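Local coordinates for GDSL-like Lipase/Acylhydrolase family protein (Neisseria meningitidis, PDB 4K7J) that probably removes O-acetyl groups from peptidoglycan, as a serine esterase of the SGNH (GDSL) hydrolase family with a catalytic triad, at residues Trp81-Gly85 and Asn204-Thr210; Val102-Trp108 and Ser134-Ser140; Gln160-Val164 and Ile189-Trp195. All blocks are in the same frame, centred on the assembly; numbering follows the deposited sequence.

Contact 1 of 3, residues Trp81-Gly85 and Asn204-Thr210; sequences WGDGG and NPAGGIT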
ATOM      1  N   TRP A  81     -13.346   6.569  11.832  1.00 25.69           N
ATOM      2  CA  TRP A  81     -12.393   6.579  12.934  1.00 25.82           C
ATOM      3  C   TRP A  81     -11.502   7.831  13.002  1.00 27.04           C
ATOM      4  O   TRP A  81     -10.677   7.969  13.909  1.00 27.36           O
ATOM      5  CB  TRP A  81     -11.552   5.303  12.900  1.00 28.57           C
ATOM      6  CG  TRP A  81     -12.320   4.039  13.219  1.00 30.42           C
ATOM      7  CD1 TRP A  81     -13.245   3.870  14.210  1.00 27.20           C
ATOM      8  CD2 TRP A  81     -12.228   2.776  12.542  1.00 29.27           C
ATOM      9  NE1 TRP A  81     -13.723   2.583  14.198  1.00 30.60           N
ATOM     10  CE2 TRP A  81     -13.120   1.892  13.182  1.00 27.91           C
ATOM     11  CE3 TRP A  81     -11.478   2.310  11.456  1.00 28.11           C
ATOM     12  CZ2 TRP A  81     -13.281   0.568  12.778  1.00 32.34           C
ATOM     13  CZ3 TRP A  81     -11.638   0.993  11.053  1.00 31.48           C
ATOM     14  CH2 TRP A  81     -12.532   0.135  11.714  1.00 30.12           C
ATOM     15  N   GLY A  82     -11.671   8.743  12.052  1.00 23.41           N
ATOM     16  CA  GLY A  82     -10.916   9.979  12.062  1.00 26.69           C
ATOM     17  C   GLY A  82      -9.939  10.120  10.912  1.00 22.17           C
ATOM     18  O   GLY A  82      -9.270   9.160  10.533  1.00 25.33           O
ATOM     19  N   ASP A  83      -9.863  11.330  10.361  1.00 20.96           N
ATOM     20  CA  ASP A  83      -8.940  11.647   9.270  1.00 23.79           C
ATOM     21  C   ASP A  83      -7.547  11.905   9.818  1.00 23.87           C
ATOM     22  O   ASP A  83      -7.223  13.031  10.179  1.00 25.63           O
ATOM     23  CB  ASP A  83      -9.413  12.896   8.512  1.00 19.90           C
ATOM     24  CG  ASP A  83      -8.581  13.179   7.254  1.00 26.38           C
ATOM     25  OD1 ASP A  83      -7.453  12.645   7.102  1.00 26.87           O
ATOM     26  OD2 ASP A  83      -9.060  13.950   6.405  1.00 28.50           O
ATOM     27  N   GLY A  84      -6.717  10.870   9.851  1.00 21.87           N
ATOM     28  CA  GLY A  84      -5.347  11.015  10.311  1.00 26.23           C
ATOM     29  C   GLY A  84      -4.391  11.615   9.289  1.00 22.73           C
ATOM     30  O   GLY A  84      -3.201  11.736   9.560  1.00 24.30           O
ATOM     31  N   GLY A  85      -4.900  11.988   8.120  1.00 19.97           N
ATOM     32  CA  GLY A  85      -4.067  12.568   7.080  1.00 21.94           C
ATOM     33  C   GLY A  85      -3.844  11.665   5.872  1.00 28.17           C
ATOM     34  O   GLY A  85      -4.336  10.524   5.804  1.00 20.53           O
ATOM     35  N   ASN A 204      -1.597  14.178  10.070  1.00 30.58           N
ATOM     36  CA  ASN A 204      -2.231  15.220  10.865  1.00 31.92           C
ATOM     37  C   ASN A 204      -1.981  14.938  12.352  1.00 30.42           C
ATOM     38  O   ASN A 204      -2.242  13.835  12.835  1.00 31.26           O
ATOM     39  CB  ASN A 204      -3.727  15.296  10.492  1.00 33.90           C
ATOM     40  CG  ASN A 204      -4.626  15.742  11.639  1.00 44.40           C
ATOM     41  OD1 ASN A 204      -4.270  16.594  12.465  1.00 42.89           O
ATOM     42  ND2 ASN A 204      -5.829  15.175  11.674  1.00 34.15           N
ATOM     43  N   PRO A 205      -1.446  15.935  13.076  1.00 38.23           N
ATOM     44  CA  PRO A 205      -1.067  15.838  14.496  1.00 37.95           C
ATOM     45  C   PRO A 205      -2.219  15.464  15.440  1.00 37.02           C
ATOM     46  O   PRO A 205      -1.962  14.933  16.522  1.00 35.95           O
ATOM     47  CB  PRO A 205      -0.571  17.252  14.819  1.00 41.80           C
ATOM     48  CG  PRO A 205      -1.213  18.131  13.782  1.00 37.16           C
ATOM     49  CD  PRO A 205      -1.229  17.292  12.544  1.00 37.79           C
ATOM     50  N   ALA A 206      -3.461  15.728  15.040  1.00 31.25           N
ATOM     51  CA  ALA A 206      -4.622  15.329  15.847  1.00 37.71           C
ATOM     52  C   ALA A 206      -4.905  13.817  15.836  1.00 35.45           C
ATOM     53  O   ALA A 206      -5.748  13.335  16.594  1.00 34.91           O
ATOM     54  CB  ALA A 206      -5.873  16.108  15.426  1.00 26.13           C
ATOM     55  N   GLY A 207      -4.212  13.074  14.977  1.00 32.08           N
ATOM     56  CA  GLY A 207      -4.365  11.624  14.937  1.00 32.08           C
ATOM     57  C   GLY A 207      -5.540  11.141  14.097  1.00 27.26           C
ATOM     58  O   GLY A 207      -6.234  11.940  13.476  1.00 24.14           O
ATOM     59  N   GLY A 208      -5.756   9.825  14.074  1.00 31.87           N
ATOM     60  CA  GLY A 208      -6.807   9.230  13.259  1.00 24.23           C
ATOM     61  C   GLY A 208      -6.263   8.085  12.422  1.00 22.44           C
ATOM     62  O   GLY A 208      -5.243   7.501  12.773  1.00 26.54           O
ATOM     63  N   ILE A 209      -6.930   7.775  11.312  1.00 26.16           N
ATOM     64  CA  ILE A 209      -6.494   6.688  10.432  1.00 20.41           C
ATOM     65  C   ILE A 209      -5.720   7.261   9.246  1.00 22.35           C
ATOM     66  O   ILE A 209      -6.086   8.315   8.732  1.00 20.42           O
ATOM     67  CB  ILE A 209      -7.712   5.957   9.827  1.00 27.30           C
ATOM     68  CG1 ILE A 209      -8.674   5.498  10.921  1.00 29.72           C
ATOM     69  CG2 ILE A 209      -7.276   4.794   8.929  1.00 24.00           C
ATOM     70  CD1 ILE A 209      -8.043   4.581  11.947  1.00 30.30           C
ATOM     71  N   THR A 210      -4.671   6.573   8.792  1.00 18.12           N
ATOM     72  CA  THR A 210      -4.154   6.853   7.457  1.00 17.25           C
ATOM     73  C   THR A 210      -4.186   5.563   6.670  1.00 17.48           C
ATOM     74  O   THR A 210      -4.063   4.476   7.237  1.00 15.23           O
ATOM     75  CB  THR A 210      -2.711   7.413   7.448  1.00 14.74           C
ATOM     76  OG1 THR A 210      -1.818   6.471   8.053  1.00 15.17           O
ATOM     77  CG2 THR A 210      -2.635   8.754   8.197  1.00 15.32           C
TER
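I209 has its CG1 beside its own backbone N (chi1 -53°), which sends CG1 toward W81 CB, 3.5 Å away. The first torsion of W81 (chi1 -68°) sets where the indole goes and brings its CE3 to 4.1 Å from I209 CD1, at an oblique angle. I209 N gives an almost straight bond to G82 O at 2.8 Å. G84 N returns a more bent bond to I209 O at 2.9 Å. Together they make a single beta bridge between D83 and I209. G84 and G208 carry no CB, which lets the two backbones close to 3.7 Å between their CA atoms. N204 holds on twice. Its ND2 bonds D83 O at 3.0 Å, with each partner in the other's plane, and its backbone N bonds G84 O at 3.0 Å. Two Asx turns shape the chain here: D83 OD1 accepts from G85 N, and N204 OD1 accepts from A206 N. Q78 of helix 68-81 also bonds I209 O. Strand 208-215 is the outermost strand of the mixed sheet of the alpha/beta fold and pairs with strand 53-60. W81 packs on L43 and A47 of helix 38-47 and on V372 of helix 354-373.

Contact 2 of 3, residues Val102-Trp108 and Ser134-Ser140; sequences VRHNGNW and SMTLTAS
V102-G106 and M135-A139 pair as antiparallel strands, with axes 4.5 Å apart at their closest and chain directions 155° apart. They are neighbours in a five-stranded antiparallel sheet, where strand 102-106 is at the edge. A second five-stranded antiparallel sheet makes the domain consistent with a beta sandwich, as in the galactose-binding-domain clan. R103 with T138 and N105 with T136 are the hydrogen-bonded pairs. The pairs between and beside them, V102 with A139, H104 with L137 and G106 with M135, are non-hydrogen-bonded.

On the face of H104, L137 and M135, the packing centres on M135. Its CG lies anti to the backbone N (chi1 179°), and the chain then bends at both later torsions. CB sits over the middle of the W108 six-membered ring, 3.4 Å from the ring centroid: a CH-pi contact. The sulfur swings back toward strand 102-106. M135 SD meets the H104 ring at its edge, 5.0 Å from the centroid. L137 lies alongside H104, and its CD2 is 3.7 Å from H104 NE2. That nitrogen has its hydrogen-bond partner outside the pair, at Y90 O.

The other face is more open. R103 bends at chi3 and crosses T138 obliquely, so that T138 CB lies over one face of the guanidinium group. NH2 of R103 is 3.3 Å from CG2 of T138. T136 OG1 bonds T188 of the next strand.

Beyond G106 the strand pairing gives way to N107. N107 N bonds S134 O, and N107 OD1 accepts from S134 N at 2.9 Å. Nearby, one water donates a hydrogen bond to N105 O at 2.9 Å and also bonds S134 OG and T136 OG1.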
ATOM      1  N   VAL A 102      -3.140  13.368  -3.183  1.00 21.13           N
ATOM      2  CA  VAL A 102      -2.272  14.511  -3.464  1.00 23.35           C
ATOM      3  C   VAL A 102      -1.996  14.703  -4.941  1.00 24.00           C
ATOM      4  O   VAL A 102      -2.096  13.765  -5.733  1.00 23.10           O
ATOM      5  CB  VAL A 102      -0.895  14.403  -2.782  1.00 26.40           C
ATOM      6  CG1 VAL A 102      -0.960  14.919  -1.380  1.00 34.63           C
ATOM      7  CG2 VAL A 102      -0.366  12.978  -2.848  1.00 22.46           C
ATOM      8  N   ARG A 103      -1.614  15.926  -5.291  1.00 19.29           N
ATOM      9  CA  ARG A 103      -1.212  16.267  -6.646  1.00 25.86           C
ATOM     10  C   ARG A 103       0.235  16.742  -6.627  1.00 24.18           C
ATOM     11  O   ARG A 103       0.654  17.406  -5.682  1.00 20.07           O
ATOM     12  CB  ARG A 103      -2.124  17.352  -7.210  1.00 25.66           C
ATOM     13  CG  ARG A 103      -3.588  16.933  -7.266  1.00 38.21           C
ATOM     14  CD  ARG A 103      -4.466  17.975  -7.956  1.00 54.63           C
ATOM     15  NE  ARG A 103      -4.768  19.121  -7.099  1.00 49.23           N
ATOM     16  CZ  ARG A 103      -4.078  20.257  -7.094  1.00 51.41           C
ATOM     17  NH1 ARG A 103      -3.037  20.406  -7.906  1.00 42.18           N
ATOM     18  NH2 ARG A 103      -4.433  21.242  -6.278  1.00 54.67           N
ATOM     19  N   HIS A 104       0.989  16.392  -7.668  1.00 17.76           N
ATOM     20  CA  HIS A 104       2.412  16.704  -7.739  1.00 18.97           C
ATOM     21  C   HIS A 104       2.711  17.742  -8.810  1.00 19.57           C
ATOM     22  O   HIS A 104       2.186  17.680  -9.921  1.00 21.66           O
ATOM     23  CB  HIS A 104       3.226  15.447  -8.056  1.00 21.17           C
ATOM     24  CG  HIS A 104       3.210  14.408  -6.977  1.00 20.66           C
ATOM     25  ND1 HIS A 104       2.208  13.468  -6.866  1.00 25.73           N
ATOM     26  CD2 HIS A 104       4.086  14.146  -5.978  1.00 17.74           C
ATOM     27  CE1 HIS A 104       2.464  12.676  -5.840  1.00 22.14           C
ATOM     28  NE2 HIS A 104       3.598  13.062  -5.286  1.00 18.50           N
ATOM     29  N   ASN A 105       3.577  18.684  -8.474  1.00 20.11           N
ATOM     30  CA  ASN A 105       4.056  19.670  -9.435  1.00 21.29           C
ATOM     31  C   ASN A 105       5.529  19.969  -9.181  1.00 14.20           C
ATOM     32  O   ASN A 105       5.864  20.693  -8.252  1.00 16.42           O
ATOM     33  CB  ASN A 105       3.236  20.957  -9.319  1.00 23.71           C
ATOM     34  CG  ASN A 105       3.837  22.106 -10.112  1.00 42.99           C
ATOM     35  OD1 ASN A 105       4.405  21.910 -11.192  1.00 29.72           O
ATOM     36  ND2 ASN A 105       3.718  23.315  -9.571  1.00 46.31           N
ATOM     37  N   GLY A 106       6.409  19.405  -9.999  1.00 19.04           N
ATOM     38  CA  GLY A 106       7.831  19.591  -9.803  1.00 19.73           C
ATOM     39  C   GLY A 106       8.645  18.963 -10.905  1.00 19.34           C
ATOM     40  O   GLY A 106       8.092  18.454 -11.878  1.00 26.97           O
ATOM     41  N   ASN A 107       9.960  18.973 -10.748  1.00 20.61           N
ATOM     42  CA  ASN A 107      10.844  18.473 -11.800  1.00 20.09           C
ATOM     43  C   ASN A 107      11.567  17.181 -11.431  1.00 17.26           C
ATOM     44  O   ASN A 107      12.451  16.733 -12.156  1.00 20.29           O
ATOM     45  CB  ASN A 107      11.854  19.546 -12.207  1.00 17.01           C
ATOM     46  CG  ASN A 107      12.699  20.041 -11.036  1.00 20.95           C
ATOM     47  OD1 ASN A 107      12.844  19.360 -10.022  1.00 18.80           O
ATOM     48  ND2 ASN A 107      13.282  21.231 -11.188  1.00 23.37           N
ATOM     49  N   TRP A 108      11.196  16.584 -10.304  1.00 16.25           N
ATOM     50  CA  TRP A 108      11.754  15.283  -9.922  1.00 17.46           C
ATOM     51  C   TRP A 108      11.384  14.196 -10.945  1.00 21.85           C
ATOM     52  O   TRP A 108      10.325  14.263 -11.581  1.00 20.07           O
ATOM     53  CB  TRP A 108      11.281  14.882  -8.519  1.00 16.83           C
ATOM     54  CG  TRP A 108      11.730  15.816  -7.419  1.00 14.24           C
ATOM     55  CD1 TRP A 108      12.468  16.961  -7.557  1.00 19.49           C
ATOM     56  CD2 TRP A 108      11.455  15.682  -6.022  1.00 17.75           C
ATOM     57  NE1 TRP A 108      12.672  17.540  -6.325  1.00 15.27           N
ATOM     58  CE2 TRP A 108      12.052  16.777  -5.369  1.00 18.31           C
ATOM     59  CE3 TRP A 108      10.763  14.735  -5.257  1.00 16.08           C
ATOM     60  CZ2 TRP A 108      11.985  16.949  -3.984  1.00 16.58           C
ATOM     61  CZ3 TRP A 108      10.687  14.912  -3.892  1.00 14.93           C
ATOM     62  CH2 TRP A 108      11.297  16.009  -3.266  1.00 17.08           C
ATOM     63  N   SER A 134      12.951  20.630  -7.435  1.00 18.36           N
ATOM     64  CA  SER A 134      11.787  21.209  -6.780  1.00 14.50           C
ATOM     65  C   SER A 134      10.553  20.305  -6.895  1.00 18.85           C
ATOM     66  O   SER A 134      10.293  19.734  -7.951  1.00 17.14           O
ATOM     67  CB  SER A 134      11.481  22.582  -7.384  1.00 15.68           C
ATOM     68  OG  SER A 134      10.358  23.171  -6.749  1.00 21.97           O
ATOM     69  N   MET A 135       9.805  20.170  -5.806  1.00 18.14           N
ATOM     70  CA  MET A 135       8.561  19.402  -5.816  1.00 17.80           C
ATOM     71  C   MET A 135       7.566  20.024  -4.855  1.00 19.09           C
ATOM     72  O   MET A 135       7.891  20.294  -3.699  1.00 20.89           O
ATOM     73  CB  MET A 135       8.796  17.932  -5.441  1.00 14.31           C
ATOM     74  CG  MET A 135       7.515  17.088  -5.406  1.00 17.57           C
ATOM     75  SD  MET A 135       6.664  17.032  -7.009  1.00 17.73           S
ATOM     76  CE  MET A 135       7.895  16.197  -8.018  1.00 16.06           C
ATOM     77  N   THR A 136       6.355  20.262  -5.338  1.00 15.28           N
ATOM     78  CA  THR A 136       5.291  20.751  -4.478  1.00 18.29           C
ATOM     79  C   THR A 136       4.159  19.719  -4.415  1.00 25.64           C
ATOM     80  O   THR A 136       3.667  19.252  -5.445  1.00 23.55           O
ATOM     81  CB  THR A 136       4.750  22.117  -4.971  1.00 24.83           C
ATOM     82  OG1 THR A 136       5.832  23.053  -5.059  1.00 25.18           O
ATOM     83  CG2 THR A 136       3.707  22.663  -4.010  1.00 16.66           C
ATOM     84  N   LEU A 137       3.757  19.356  -3.205  1.00 22.22           N
ATOM     85  CA  LEU A 137       2.645  18.434  -3.042  1.00 19.39           C
ATOM     86  C   LEU A 137       1.455  19.191  -2.496  1.00 23.85           C
ATOM     87  O   LEU A 137       1.547  19.871  -1.460  1.00 18.74           O
ATOM     88  CB  LEU A 137       3.007  17.279  -2.108  1.00 21.08           C
ATOM     89  CG  LEU A 137       4.157  16.371  -2.546  1.00 21.98           C
ATOM     90  CD1 LEU A 137       5.461  16.859  -1.961  1.00 25.25           C
ATOM     91  CD2 LEU A 137       3.874  14.954  -2.081  1.00 24.84           C
ATOM     92  N   THR A 138       0.343  19.080  -3.213  1.00 16.80           N
ATOM     93  CA  THR A 138      -0.887  19.771  -2.855  1.00 18.19           C
ATOM     94  C   THR A 138      -1.968  18.740  -2.580  1.00 20.40           C
ATOM     95  O   THR A 138      -2.220  17.858  -3.402  1.00 22.82           O
ATOM     96  CB  THR A 138      -1.341  20.710  -3.986  1.00 26.08           C
ATOM     97  OG1 THR A 138      -0.288  21.634  -4.286  1.00 26.13           O
ATOM     98  CG2 THR A 138      -2.600  21.479  -3.587  1.00 26.29           C
ATOM     99  N   ALA A 139      -2.589  18.841  -1.411  1.00 24.22           N
ATOM    100  CA  ALA A 139      -3.636  17.910  -1.016  1.00 29.96           C
ATOM    101  C   ALA A 139      -4.875  18.129  -1.861  1.00 30.49           C
ATOM    102  O   ALA A 139      -5.301  19.262  -2.053  1.00 33.19           O
ATOM    103  CB  ALA A 139      -3.968  18.083   0.456  1.00 34.72           C
ATOM    104  N   SER A 140      -5.441  17.040  -2.382  0.83 35.30           N
ATOM    105  CA  SER A 140      -6.671  17.110  -3.168  0.83 35.82           C
ATOM    106  C   SER A 140      -7.863  17.593  -2.326  0.83 40.59           C
ATOM    107  O   SER A 140      -8.802  18.184  -2.855  0.83 42.85           O
ATOM    108  CB  SER A 140      -6.973  15.757  -3.826  0.83 36.71           C
ATOM    109  OG  SER A 140      -5.972  15.414  -4.775  0.83 36.75           O
TER
HETATM  110  O   HOH W   1       7.661  22.740  -7.366  1.00 27.57           O

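Contact 3 of 3, residues Gln160-Val164 and Ile189-Trp195; sequences QTLTV and IHTEMPW
Q160 NE2 donates to P194 O at 2.8 Å, the shortest direct hydrogen bond between these segments and nearly straight (169°). P194 O lies in the amide plane of Q160, but the donor sits well above the carbonyl plane of P194. W195 NE1 donates to T161 O at 3.1 Å, in the plane of its own ring. A water donates a hydrogen bond to T161 O and accepts one from M193 N. T163 and H190 form a hydrogen-bonded antiparallel pair. A second water joins T163 OG1 to H190 ND1.

The W195 indole is covered on both faces. L162 CD2 sits over one, 3.8 Å from the centroid of the five-membered ring, as a CH-pi contact. The Q160 amide lies over the opposite face, offset toward the rim and tilted by 65°. Q160 gets there with CG anti to its N (chi1 -158°) and the chain extended beyond. L162 CD1 packs on I189 CG2 at 4.3 Å.

Strand 187-191 belongs to one antiparallel sheet and strand 195-203 to another. The turn through E192-P194 crosses between them, a beta arch, and the W195 indole crosses L162 at about a right angle. This is consistent with a galactose-binding-like beta sandwich.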
ATOM      1  N   GLN A 160      24.419  16.241   3.569  1.00 30.60           N
ATOM      2  CA  GLN A 160      23.673  17.038   2.601  1.00 25.86           C
ATOM      3  C   GLN A 160      22.337  17.527   3.170  1.00 19.86           C
ATOM      4  O   GLN A 160      21.743  16.873   4.026  1.00 24.43           O
ATOM      5  CB  GLN A 160      23.403  16.172   1.368  1.00 26.64           C
ATOM      6  CG  GLN A 160      23.111  16.905   0.077  1.00 21.25           C
ATOM      7  CD  GLN A 160      23.042  15.951  -1.111  1.00 23.45           C
ATOM      8  OE1 GLN A 160      23.872  15.062  -1.251  1.00 29.28           O
ATOM      9  NE2 GLN A 160      22.048  16.134  -1.965  1.00 25.01           N
ATOM     10  N   THR A 161      21.864  18.669   2.685  1.00 14.36           N
ATOM     11  CA  THR A 161      20.606  19.237   3.158  1.00 18.39           C
ATOM     12  C   THR A 161      19.585  19.357   2.034  1.00 17.83           C
ATOM     13  O   THR A 161      19.927  19.275   0.857  1.00 18.12           O
ATOM     14  CB  THR A 161      20.806  20.655   3.743  1.00 19.16           C
ATOM     15  OG1 THR A 161      21.360  21.502   2.738  1.00 20.41           O
ATOM     16  CG2 THR A 161      21.743  20.620   4.940  1.00 19.46           C
ATOM     17  N   LEU A 162      18.330  19.540   2.420  1.00 17.25           N
ATOM     18  CA  LEU A 162      17.284  19.997   1.515  1.00 22.03           C
ATOM     19  C   LEU A 162      16.399  20.897   2.349  1.00 19.62           C
ATOM     20  O   LEU A 162      16.618  21.033   3.560  1.00 19.34           O
ATOM     21  CB  LEU A 162      16.490  18.822   0.886  1.00 16.14           C
ATOM     22  CG  LEU A 162      15.991  17.655   1.744  1.00 17.35           C
ATOM     23  CD1 LEU A 162      14.826  18.056   2.637  1.00 14.29           C
ATOM     24  CD2 LEU A 162      15.607  16.452   0.844  1.00 18.75           C
ATOM     25  N   THR A 163      15.404  21.521   1.727  1.00 17.72           N
ATOM     26  CA  THR A 163      14.491  22.345   2.495  1.00 18.67           C
ATOM     27  C   THR A 163      13.070  21.869   2.308  1.00 19.35           C
ATOM     28  O   THR A 163      12.684  21.468   1.219  1.00 21.38           O
ATOM     29  CB  THR A 163      14.570  23.842   2.119  1.00 22.40           C
ATOM     30  OG1 THR A 163      14.065  24.027   0.793  1.00 22.39           O
ATOM     31  CG2 THR A 163      16.013  24.374   2.210  1.00 21.38           C
ATOM     32  N   VAL A 164      12.297  21.933   3.384  1.00 24.61           N
ATOM     33  CA  VAL A 164      10.881  21.599   3.361  1.00 16.71           C
ATOM     34  C   VAL A 164      10.126  22.836   3.836  1.00 23.03           C
ATOM     35  O   VAL A 164      10.296  23.256   4.983  1.00 23.04           O
ATOM     36  CB  VAL A 164      10.595  20.436   4.317  1.00 24.72           C
ATOM     37  CG1 VAL A 164       9.122  20.126   4.341  1.00 27.64           C
ATOM     38  CG2 VAL A 164      11.402  19.198   3.922  1.00 17.94           C
ATOM     39  N   ILE A 189       9.407  21.115  -1.490  1.00 14.84           N
ATOM     40  CA  ILE A 189      10.697  20.560  -1.137  1.00 18.43           C
ATOM     41  C   ILE A 189      11.714  20.929  -2.208  1.00 22.94           C
ATOM     42  O   ILE A 189      11.501  20.668  -3.400  1.00 15.55           O
ATOM     43  CB  ILE A 189      10.618  19.022  -1.012  1.00 16.82           C
ATOM     44  CG1 ILE A 189       9.537  18.641   0.006  1.00 20.21           C
ATOM     45  CG2 ILE A 189      11.967  18.442  -0.615  1.00 13.61           C
ATOM     46  CD1 ILE A 189       9.148  17.179  -0.044  1.00 22.22           C
ATOM     47  N   HIS A 190      12.811  21.541  -1.768  1.00 19.06           N
ATOM     48  CA  HIS A 190      13.841  22.063  -2.665  1.00 19.98           C
ATOM     49  C   HIS A 190      15.145  21.326  -2.417  1.00 15.88           C
ATOM     50  O   HIS A 190      15.549  21.149  -1.266  1.00 20.98           O
ATOM     51  CB  HIS A 190      14.062  23.569  -2.398  1.00 18.14           C
ATOM     52  CG  HIS A 190      12.984  24.453  -2.949  1.00 20.79           C
ATOM     53  ND1 HIS A 190      12.778  25.744  -2.507  1.00 21.81           N
ATOM     54  CD2 HIS A 190      12.059  24.234  -3.916  1.00 21.98           C
ATOM     55  CE1 HIS A 190      11.775  26.282  -3.178  1.00 22.19           C
ATOM     56  NE2 HIS A 190      11.318  25.385  -4.035  1.00 20.27           N
ATOM     57  N   THR A 191      15.809  20.899  -3.482  1.00 14.71           N
ATOM     58  CA  THR A 191      17.092  20.210  -3.337  1.00 16.59           C
ATOM     59  C   THR A 191      18.175  20.914  -4.136  1.00 21.14           C
ATOM     60  O   THR A 191      18.174  20.884  -5.368  1.00 18.50           O
ATOM     61  CB  THR A 191      17.016  18.726  -3.771  1.00 14.45           C
ATOM     62  OG1 THR A 191      16.553  18.639  -5.124  1.00 19.43           O
ATOM     63  CG2 THR A 191      16.050  17.957  -2.883  1.00 16.57           C
ATOM     64  N   GLU A 192      19.098  21.555  -3.427  1.00 20.56           N
ATOM     65  CA  GLU A 192      20.205  22.227  -4.088  1.00 19.15           C
ATOM     66  C   GLU A 192      21.049  21.210  -4.849  1.00 18.88           C
ATOM     67  O   GLU A 192      21.322  21.397  -6.024  1.00 20.27           O
ATOM     68  CB  GLU A 192      21.049  23.014  -3.081  1.00 16.61           C
ATOM     69  CG  GLU A 192      22.447  23.396  -3.577  1.00 18.91           C
ATOM     70  CD  GLU A 192      22.452  24.486  -4.645  1.00 22.17           C
ATOM     71  OE1 GLU A 192      21.367  24.958  -5.063  1.00 18.74           O
ATOM     72  OE2 GLU A 192      23.561  24.870  -5.068  1.00 20.91           O
ATOM     73  N   MET A 193      21.447  20.141  -4.168  1.00 18.26           N
ATOM     74  CA  MET A 193      22.179  19.038  -4.782  1.00 23.05           C
ATOM     75  C   MET A 193      21.288  17.783  -4.886  1.00 19.86           C
ATOM     76  O   MET A 193      20.229  17.724  -4.256  1.00 19.24           O
ATOM     77  CB  MET A 193      23.471  18.765  -4.000  1.00 21.70           C
ATOM     78  CG  MET A 193      24.607  19.772  -4.292  1.00 23.89           C
ATOM     79  SD  MET A 193      25.265  19.728  -5.984  1.00 41.42           S
ATOM     80  CE  MET A 193      24.450  21.143  -6.701  1.00 25.11           C
ATOM     81  N   PRO A 194      21.702  16.785  -5.691  1.00 20.05           N
ATOM     82  CA  PRO A 194      20.805  15.649  -5.947  1.00 19.74           C
ATOM     83  C   PRO A 194      20.572  14.719  -4.763  1.00 16.33           C
ATOM     84  O   PRO A 194      21.507  14.393  -4.027  1.00 15.24           O
ATOM     85  CB  PRO A 194      21.535  14.865  -7.047  1.00 16.89           C
ATOM     86  CG  PRO A 194      22.421  15.893  -7.716  1.00 20.46           C
ATOM     87  CD  PRO A 194      22.877  16.762  -6.588  1.00 20.47           C
ATOM     88  N   TRP A 195      19.325  14.269  -4.635  1.00 16.29           N
ATOM     89  CA  TRP A 195      18.938  13.222  -3.703  1.00 18.00           C
ATOM     90  C   TRP A 195      18.100  12.183  -4.443  1.00 16.70           C
ATOM     91  O   TRP A 195      17.513  12.481  -5.484  1.00 12.36           O
ATOM     92  CB  TRP A 195      17.991  13.784  -2.650  1.00 13.94           C
ATOM     93  CG  TRP A 195      18.537  14.728  -1.644  1.00 20.05           C
ATOM     94  CD1 TRP A 195      18.922  16.025  -1.846  1.00 14.09           C
ATOM     95  CD2 TRP A 195      18.676  14.479  -0.243  1.00 16.52           C
ATOM     96  NE1 TRP A 195      19.333  16.583  -0.656  1.00 18.84           N
ATOM     97  CE2 TRP A 195      19.178  15.658   0.345  1.00 20.65           C
ATOM     98  CE3 TRP A 195      18.429  13.368   0.574  1.00 14.32           C
ATOM     99  CZ2 TRP A 195      19.445  15.754   1.715  1.00 15.59           C
ATOM    100  CZ3 TRP A 195      18.699  13.462   1.928  1.00 12.36           C
ATOM    101  CH2 TRP A 195      19.195  14.651   2.485  1.00 17.15           C
TER
HETATM  102  O   HOH W   2      21.427  19.794  -1.269  1.00 22.98           O
HETATM  103  O   HOH W   3      13.972  26.573  -0.264  1.00 29.32           O

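Overall arrangement
Contacts 2 and 3 share one antiparallel sheet. Their centres are 15 Å apart, and strands 133-139 and 187-191 lie side by side. M135 O and I189 N are 2.8 Å apart, probably hydrogen-bonded, and the W108 ring packs on I189. Contact 1 stands apart: its centre is 21 Å from that of contact 2 and 28 Å from that of contact 3. It brings together the chain entering and leaving the region that holds the other two. It also ties that region to the mixed alpha/beta sheet. There, strand 208-215 pairs with strand 53-60, which leads into the GDS motif that carries the catalytic serine in SGNH esterases.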